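Local coordinates for flavoprotein (Thermotoga maritima, PDB 5V8S), which probably acts as an electron-transferring oxidoreductase, pairing a mu-oxo-diiron site in a metallo-beta-lactamase-like domain with a flavodoxin-like domain expected to bind FMN, at residues A[26-32]-A[52-58]; A[42-46]-A[309-314]; A[268-272]-A[323-327]. The protein carries 1 engineered substitution. One frame throughout, in Å; residues are numbered along the deposited sequence.

Interaction 1 (A[26-32]-A[52-58])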
# COMPACT_ATOMS: atom_id res chain seq x y z
N GLU A 26 -23.51 -23.53 -32.52
CA GLU A 26 -24.27 -23.31 -31.30
C GLU A 26 -23.28 -23.04 -30.16
O GLU A 26 -22.55 -23.95 -29.75
CB GLU A 26 -25.11 -24.56 -31.04
CG GLU A 26 -26.17 -24.43 -29.98
CD GLU A 26 -26.94 -25.73 -29.75
OE1 GLU A 26 -26.96 -26.60 -30.65
OE2 GLU A 26 -27.53 -25.90 -28.66
N ILE A 27 -23.26 -21.81 -29.64
CA ILE A 27 -22.30 -21.40 -28.61
C ILE A 27 -23.07 -20.77 -27.46
O ILE A 27 -23.93 -19.91 -27.69
CB ILE A 27 -21.26 -20.40 -29.15
CG1 ILE A 27 -20.43 -21.03 -30.26
CG2 ILE A 27 -20.34 -19.90 -28.02
CD1 ILE A 27 -19.59 -20.04 -31.02
N TYR A 28 -22.75 -21.20 -26.24
CA TYR A 28 -23.29 -20.64 -25.01
C TYR A 28 -22.18 -19.96 -24.24
O TYR A 28 -21.03 -20.43 -24.23
CB TYR A 28 -23.87 -21.74 -24.11
CG TYR A 28 -25.04 -22.46 -24.72
CD1 TYR A 28 -24.85 -23.46 -25.67
CD2 TYR A 28 -26.35 -22.14 -24.36
CE1 TYR A 28 -25.91 -24.11 -26.24
CE2 TYR A 28 -27.42 -22.80 -24.94
CZ TYR A 28 -27.19 -23.78 -25.88
OH TYR A 28 -28.25 -24.43 -26.47
N VAL A 29 -22.52 -18.87 -23.57
CA VAL A 29 -21.67 -18.31 -22.52
C VAL A 29 -22.21 -18.73 -21.17
O VAL A 29 -23.44 -18.78 -20.96
CB VAL A 29 -21.54 -16.77 -22.61
CG1 VAL A 29 -22.91 -16.10 -22.44
CG2 VAL A 29 -20.52 -16.24 -21.58
N LEU A 30 -21.30 -19.03 -20.26
CA LEU A 30 -21.58 -19.23 -18.84
C LEU A 30 -20.76 -18.18 -18.11
O LEU A 30 -19.53 -18.28 -18.05
CB LEU A 30 -21.16 -20.63 -18.39
CG LEU A 30 -21.91 -21.76 -19.07
CD1 LEU A 30 -21.07 -23.00 -19.08
CD2 LEU A 30 -23.21 -22.03 -18.35
N ARG A 31 -21.43 -17.17 -17.57
CA ARG A 31 -20.77 -16.02 -16.95
C ARG A 31 -21.22 -15.91 -15.50
O ARG A 31 -22.43 -15.94 -15.22
CB ARG A 31 -21.12 -14.71 -17.70
CG ARG A 31 -20.75 -13.43 -16.96
CD ARG A 31 -21.00 -12.16 -17.77
NE ARG A 31 -21.30 -11.05 -16.87
CZ ARG A 31 -21.71 -9.85 -17.27
NH1 ARG A 31 -21.83 -9.57 -18.56
NH2 ARG A 31 -22.02 -8.92 -16.36
N ILE A 32 -20.26 -15.80 -14.59
CA ILE A 32 -20.56 -15.52 -13.19
C ILE A 32 -19.99 -14.15 -12.83
O ILE A 32 -18.88 -13.80 -13.24
CB ILE A 32 -20.09 -16.64 -12.24
CG1 ILE A 32 -20.65 -16.39 -10.84
CG2 ILE A 32 -18.57 -16.76 -12.22
CD1 ILE A 32 -20.49 -17.55 -9.89
N TYR A 52 -16.27 -13.93 -14.61
CA TYR A 52 -15.54 -15.07 -15.19
C TYR A 52 -16.46 -15.67 -16.25
O TYR A 52 -17.61 -16.03 -15.96
CB TYR A 52 -15.12 -16.13 -14.16
CG TYR A 52 -14.49 -15.50 -12.95
CD1 TYR A 52 -13.34 -14.73 -13.08
CD2 TYR A 52 -15.08 -15.59 -11.72
CE1 TYR A 52 -12.78 -14.07 -11.98
CE2 TYR A 52 -14.52 -14.95 -10.60
CZ TYR A 52 -13.37 -14.18 -10.75
OH TYR A 52 -12.80 -13.49 -9.68
N ASN A 53 -15.95 -15.77 -17.48
CA ASN A 53 -16.75 -16.19 -18.62
C ASN A 53 -16.17 -17.47 -19.20
O ASN A 53 -15.00 -17.49 -19.57
CB ASN A 53 -16.72 -15.15 -19.76
CG ASN A 53 -17.12 -13.74 -19.31
OD1 ASN A 53 -17.81 -13.54 -18.30
ND2 ASN A 53 -16.69 -12.75 -20.09
N ALA A 54 -16.98 -18.51 -19.28
CA ALA A 54 -16.63 -19.75 -19.96
C ALA A 54 -17.62 -19.97 -21.09
O ALA A 54 -18.68 -19.34 -21.12
CB ALA A 54 -16.67 -20.92 -18.99
N TYR A 55 -17.27 -20.85 -22.03
CA TYR A 55 -18.09 -21.03 -23.22
C TYR A 55 -18.26 -22.51 -23.51
O TYR A 55 -17.37 -23.32 -23.24
CB TYR A 55 -17.46 -20.35 -24.44
CG TYR A 55 -17.29 -18.86 -24.21
CD1 TYR A 55 -16.15 -18.36 -23.58
CD2 TYR A 55 -18.27 -17.96 -24.57
CE1 TYR A 55 -16.00 -17.01 -23.33
CE2 TYR A 55 -18.13 -16.61 -24.33
CZ TYR A 55 -17.00 -16.13 -23.71
OH TYR A 55 -16.89 -14.78 -23.49
N LEU A 56 -19.41 -22.86 -24.09
CA LEU A 56 -19.67 -24.22 -24.54
C LEU A 56 -20.07 -24.19 -26.01
O LEU A 56 -21.00 -23.47 -26.39
CB LEU A 56 -20.79 -24.88 -23.72
CG LEU A 56 -21.09 -26.33 -24.13
CD1 LEU A 56 -20.00 -27.26 -23.61
CD2 LEU A 56 -22.46 -26.77 -23.64
N VAL A 57 -19.37 -24.98 -26.83
CA VAL A 57 -19.66 -25.08 -28.25
C VAL A 57 -20.23 -26.47 -28.48
O VAL A 57 -19.54 -27.47 -28.26
CB VAL A 57 -18.41 -24.86 -29.13
CG1 VAL A 57 -18.82 -24.69 -30.59
CG2 VAL A 57 -17.61 -23.65 -28.65
N LYS A 58 -21.48 -26.55 -28.92
CA LYS A 58 -22.14 -27.82 -29.16
C LYS A 58 -22.12 -28.09 -30.66
O LYS A 58 -22.70 -27.32 -31.44
CB LYS A 58 -23.58 -27.79 -28.63
CG LYS A 58 -23.62 -27.55 -27.12
CD LYS A 58 -25.02 -27.70 -26.53
CE LYS A 58 -25.37 -29.15 -26.23
NZ LYS A 58 -26.73 -29.27 -25.59
O HOH W 1 -23.56 -26.29 -33.75
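Leu30 and Ala54 join antiparallel strands 26-32 and 52-58 by two nearly straight backbone bonds: Leu30 N to Ala54 O and Ala54 N to Leu30 O, 2.8 Å each. Tyr28 with Leu56 and Ile32 with Tyr52 repeat this pairing. On the face with Ile27 and Val57, Val29 CG2 lies 3.7 Å from CE2 of the Tyr55 ring. The Asn53 amide runs alongside the Arg31 chain, with Asn53 OD1 3.2 Å from Arg31 CG. Its plane is turned 37° from the guanidinium. On the sheet face that carries Tyr28 and Leu30, Lys58 CD comes obliquely to Tyr28 CE1 at 3.7 Å. The Lys58 chain then bends at chi3 (84°), and NZ goes to Ile84 O. Tyr28 OH gives a 2.7 Å bond to the anti lone pair of Glu26 OE2, at the ring edge. Outside this shell, Asp33 and the carbonyls of Pro188 and Ile190 hold the Arg31 guanidinium, Ser51 binds Asn53 OD1, and Pro238 O takes Tyr55 OH. The Tyr52 side chain, its OH hydrogen-bonded to Asp34, lies about 6 Å from the bound mu-oxo-diiron. Strand 16-22 pairs with 26-32, helix 74-82 packs on Leu30 and Ala54, and strand 175-179 on Ile27 and Val57.

Interaction 2 (A[42-46]-A[309-314])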
# COMPACT_ATOMS: atom_id res chain seq x y z
N ALA A 42 -5.06 -10.35 -5.39
CA ALA A 42 -4.80 -9.92 -4.01
C ALA A 42 -4.07 -8.58 -3.96
O ALA A 42 -3.37 -8.30 -2.99
CB ALA A 42 -4.07 -10.99 -3.19
N VAL A 43 -4.23 -7.73 -4.97
CA VAL A 43 -3.64 -6.39 -4.90
C VAL A 43 -4.47 -5.27 -5.51
O VAL A 43 -4.50 -4.17 -4.95
CB VAL A 43 -2.18 -6.38 -5.39
CG1 VAL A 43 -2.06 -6.97 -6.72
CG2 VAL A 43 -1.59 -4.95 -5.40
N TRP A 44 -5.12 -5.49 -6.66
CA TRP A 44 -5.74 -4.39 -7.41
C TRP A 44 -7.16 -4.14 -6.93
O TRP A 44 -8.03 -5.01 -7.03
CB TRP A 44 -5.69 -4.64 -8.91
CG TRP A 44 -4.36 -5.06 -9.37
CD1 TRP A 44 -4.05 -6.25 -9.95
CD2 TRP A 44 -3.13 -4.33 -9.27
NE1 TRP A 44 -2.70 -6.32 -10.21
CE2 TRP A 44 -2.11 -5.16 -9.79
CE3 TRP A 44 -2.78 -3.08 -8.76
CZ2 TRP A 44 -0.77 -4.76 -9.82
CZ3 TRP A 44 -1.44 -2.68 -8.80
CH2 TRP A 44 -0.45 -3.53 -9.33
N GLU A 45 -7.40 -2.95 -6.40
CA GLU A 45 -8.72 -2.58 -5.88
C GLU A 45 -9.76 -2.55 -6.99
O GLU A 45 -9.68 -1.73 -7.90
CB GLU A 45 -8.62 -1.21 -5.24
CG GLU A 45 -7.51 -1.07 -4.19
CD GLU A 45 -6.16 -0.52 -4.73
OE1 GLU A 45 -5.81 -0.74 -5.92
OE2 GLU A 45 -5.43 0.12 -3.93
N ILE A 46 -10.76 -3.43 -6.89
CA ILE A 46 -11.83 -3.52 -7.89
C ILE A 46 -13.19 -3.55 -7.19
O ILE A 46 -13.88 -4.57 -7.20
CB ILE A 46 -11.64 -4.71 -8.86
CG1 ILE A 46 -11.45 -6.05 -8.12
CG2 ILE A 46 -10.47 -4.44 -9.77
CD1 ILE A 46 -11.69 -7.27 -9.08
N ALA A 309 -6.74 4.52 -4.46
CA ALA A 309 -6.48 3.16 -4.91
C ALA A 309 -5.40 3.17 -5.98
O ALA A 309 -5.48 3.90 -6.96
CB ALA A 309 -7.75 2.54 -5.49
N ILE A 310 -4.41 2.30 -5.82
CA ILE A 310 -3.31 2.26 -6.77
C ILE A 310 -3.80 1.81 -8.15
O ILE A 310 -3.27 2.24 -9.18
CB ILE A 310 -2.16 1.39 -6.23
CG1 ILE A 310 -1.90 1.72 -4.74
CG2 ILE A 310 -0.90 1.59 -7.06
CD1 ILE A 310 -1.52 3.16 -4.41
N SER A 311 -4.85 0.98 -8.20
CA SER A 311 -5.42 0.56 -9.49
C SER A 311 -6.02 1.72 -10.25
O SER A 311 -6.02 1.72 -11.49
CB SER A 311 -6.46 -0.53 -9.25
OG SER A 311 -7.57 -0.03 -8.53
N GLU A 312 -6.56 2.72 -9.55
CA GLU A 312 -7.13 3.89 -10.21
C GLU A 312 -6.04 4.83 -10.72
O GLU A 312 -6.18 5.40 -11.81
CB GLU A 312 -8.05 4.62 -9.24
CG GLU A 312 -9.30 3.86 -8.90
CD GLU A 312 -10.24 3.74 -10.09
OE1 GLU A 312 -10.45 4.76 -10.78
OE2 GLU A 312 -10.78 2.65 -10.32
N ILE A 313 -4.97 5.01 -9.96
CA ILE A 313 -3.83 5.76 -10.48
C ILE A 313 -3.35 5.13 -11.78
O ILE A 313 -3.16 5.82 -12.79
CB ILE A 313 -2.70 5.82 -9.43
CG1 ILE A 313 -3.17 6.59 -8.20
CG2 ILE A 313 -1.46 6.47 -10.03
CD1 ILE A 313 -2.22 6.51 -7.01
N LEU A 314 -3.14 3.82 -11.77
CA LEU A 314 -2.55 3.14 -12.92
C LEU A 314 -3.45 3.26 -14.14
O LEU A 314 -2.96 3.47 -15.25
CB LEU A 314 -2.29 1.69 -12.55
CG LEU A 314 -1.10 1.44 -11.63
CD1 LEU A 314 -1.08 0.01 -11.22
CD2 LEU A 314 0.20 1.79 -12.29
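Glu45 meets the first turn of helix 310-316 with three polar links. Its carboxylate takes two successive backbone N-H groups. Glu45 OE1 accepts from Ser311 N at 3.0 Å, on the syn side but 34° out of the carboxylate plane. Glu45 OE2 accepts from Ile310 N at 3.1 Å, with the donor above the carboxylate plane. The bend of the Glu45 chain at chi2 (94°) turns the carboxylate back to the helix. Ala309 holds the N-cap position but has no side-chain acceptor. Glu45, more than 260 residues earlier, serves the N-H groups that follow it. The helix end would probably stabilise the negative charge. The third link is Ser311 OG to Glu45 O, 2.8 Å, in the carbonyl plane and on a lone pair.

Glu45 against Ala309 to Ser311 is the tight part, although Glu45 and Ala309 are partly exposed. Ala309 CB rests 3.5 Å from Glu45 CD. The buried side at Trp44 is sparser. Trp44 CZ3 lies 3.6 Å from Leu314 CD1, the two side chains meeting at a slant, and Trp44 CB is 4.2 Å from Ser311 CB. Val43 CG1 covers part of one face of the indole, and Glu41 OE1 accepts a hydrogen bond from Trp44 NE1.

Val43 and Trp44 form a classic beta bulge opposite strand 39-40. The contact thus joins this N-terminal hairpin to the flavodoxin-like part of the same chain. Lys208 of helix 196-214 binds both Glu45 O and Glu312. Helix 336-348 packs on Trp44 and Ile310, strand 296-302 lies behind Ile313, and Tyr330 of the second subunit packs on Trp44.

Interaction 3 (A[268-272]-A[323-327])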
# COMPACT_ATOMS: atom_id res chain seq x y z
N VAL A 268 -3.55 15.58 -17.78
CA VAL A 268 -2.35 15.45 -16.97
C VAL A 268 -2.76 14.77 -15.67
O VAL A 268 -3.79 15.13 -15.08
CB VAL A 268 -1.72 16.84 -16.70
CG1 VAL A 268 -0.56 16.74 -15.73
CG2 VAL A 268 -1.26 17.47 -18.02
N THR A 269 -1.99 13.79 -15.23
CA THR A 269 -2.27 13.13 -13.95
C THR A 269 -1.26 13.60 -12.91
O THR A 269 -0.04 13.57 -13.15
CB THR A 269 -2.32 11.60 -14.09
OG1 THR A 269 -3.38 11.24 -14.98
CG2 THR A 269 -2.62 10.93 -12.77
N VAL A 270 -1.77 14.07 -11.78
CA VAL A 270 -0.98 14.68 -10.71
C VAL A 270 -1.08 13.75 -9.52
O VAL A 270 -2.18 13.45 -9.04
CB VAL A 270 -1.54 16.06 -10.35
CG1 VAL A 270 -0.67 16.71 -9.26
CG2 VAL A 270 -1.62 16.95 -11.58
N ILE A 271 0.08 13.31 -9.03
CA ILE A 271 0.16 12.29 -7.99
C ILE A 271 1.10 12.82 -6.91
O ILE A 271 2.27 13.09 -7.20
CB ILE A 271 0.69 10.96 -8.55
CG1 ILE A 271 -0.18 10.44 -9.68
CG2 ILE A 271 0.81 9.92 -7.43
CD1 ILE A 271 0.57 9.47 -10.55
N TYR A 272 0.61 12.94 -5.68
CA TYR A 272 1.47 13.47 -4.64
C TYR A 272 1.12 12.93 -3.26
O TYR A 272 -0.00 12.48 -3.01
CB TYR A 272 1.46 15.00 -4.62
CG TYR A 272 0.16 15.68 -4.28
CD1 TYR A 272 -0.80 15.95 -5.26
CD2 TYR A 272 -0.08 16.17 -3.00
CE1 TYR A 272 -1.97 16.60 -4.95
CE2 TYR A 272 -1.26 16.84 -2.70
CZ TYR A 272 -2.19 17.08 -3.68
OH TYR A 272 -3.36 17.77 -3.40
N LEU A 323 2.77 13.35 -16.54
CA LEU A 323 2.55 13.12 -15.11
C LEU A 323 3.27 14.21 -14.32
O LEU A 323 4.33 14.70 -14.71
CB LEU A 323 3.11 11.76 -14.66
CG LEU A 323 2.65 10.52 -15.42
CD1 LEU A 323 3.25 9.27 -14.79
CD2 LEU A 323 1.13 10.45 -15.43
N ILE A 324 2.68 14.57 -13.19
CA ILE A 324 3.30 15.50 -12.26
C ILE A 324 3.32 14.84 -10.90
O ILE A 324 2.27 14.40 -10.41
CB ILE A 324 2.57 16.86 -12.19
CG1 ILE A 324 2.63 17.56 -13.54
CG2 ILE A 324 3.21 17.73 -11.10
CD1 ILE A 324 2.13 18.94 -13.52
N PHE A 325 4.50 14.80 -10.27
CA PHE A 325 4.67 14.18 -8.97
C PHE A 325 5.02 15.24 -7.93
O PHE A 325 5.81 16.16 -8.21
CB PHE A 325 5.79 13.14 -9.00
CG PHE A 325 5.45 11.94 -9.81
CD1 PHE A 325 4.63 10.96 -9.28
CD2 PHE A 325 5.93 11.81 -11.09
CE1 PHE A 325 4.28 9.86 -10.04
CE2 PHE A 325 5.59 10.71 -11.86
CZ PHE A 325 4.77 9.73 -11.33
N GLY A 326 4.40 15.14 -6.75
CA GLY A 326 4.80 15.94 -5.60
C GLY A 326 5.26 14.99 -4.50
O GLY A 326 4.49 14.11 -4.09
N VAL A 327 6.49 15.16 -4.02
CA VAL A 327 7.18 14.16 -3.22
C VAL A 327 7.60 14.77 -1.88
O VAL A 327 8.41 15.71 -1.85
CB VAL A 327 8.41 13.62 -3.97
CG1 VAL A 327 9.12 12.60 -3.14
CG2 VAL A 327 8.00 13.06 -5.34
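Ile271 and Ile324 lie at the middle of a parallel ladder between strands 268-272 and 323-327. Three backbone hydrogen bonds tie it. Ile324 N binds Thr269 O at 2.9 Å, Ile271 N binds Ile324 O at 2.8 Å, and Gly326 N binds Ile271 O at 3.0 Å. CA-H...O contacts fill in between. In one of them Phe325 CA sits 3.2 Å from Ile271 O, so that carbonyl is approached by both Phe325 and Gly326.

These are neighbouring strands of the five-stranded parallel sheet of the flavodoxin-like fold, ordered 2-1-3-4-5. The pair is strand 1 beside strand 3. In flavodoxins the loops after the C-terminal ends of these strands help form the FMN site, and the same is likely here.

Apolar packing divides between the two faces. On the face with Ile271 and Phe325, these two lie side by side and point the same way, with Ile271 CD1 3.8 Å from Phe325 CE1. Leu323 CD2 reaches Thr269 CB at 3.9 Å on this face too. Helix 336-348 covers Ile271 and Phe325 through Met338. On the face with Val270 and Ile324, helix 278-292 packs on both and on Tyr272. At the edge of the paired stretch, Val268 CG1 crosses Ile324 CG1 at 4.0 Å.

The Tyr272 ring carbon CG stands between the backbone N and the carbonyl carbon (chi1 65°), and the ring leads away from strand 323-327. The CA atoms of Tyr272 and Gly326 have the shortest separation of the ladder. Gly326 has no side chain, which leaves room for Tyr272 CB, 3.2 Å from Gly326 O. Polar side-chain ends find partners beyond the pair: Glu280 for Tyr272 OH and Ser320 for Thr269 OG1.

Overall arrangement
All three contacts are largely buried, but their chemistry differs. Interactions 1 and 3 are strand pairs in the cores of two different domains. Their centres are 43 Å apart, on opposite sides of the chain's centre. Interaction 1 is antiparallel and has polar side chains at both ends. Interaction 3 is parallel and mostly aliphatic and aromatic. Interaction 2 lies between the domains and rests on a carboxylate at a helix end. Its outer side is partly exposed, and it alone is reached by the second subunit. It touches interaction 3 through Ile313 CG2, 3.7 Å from Ile271 CD1. Strand 44-45 runs on to strand 50-59 of interaction 1, though the two contacts do not touch.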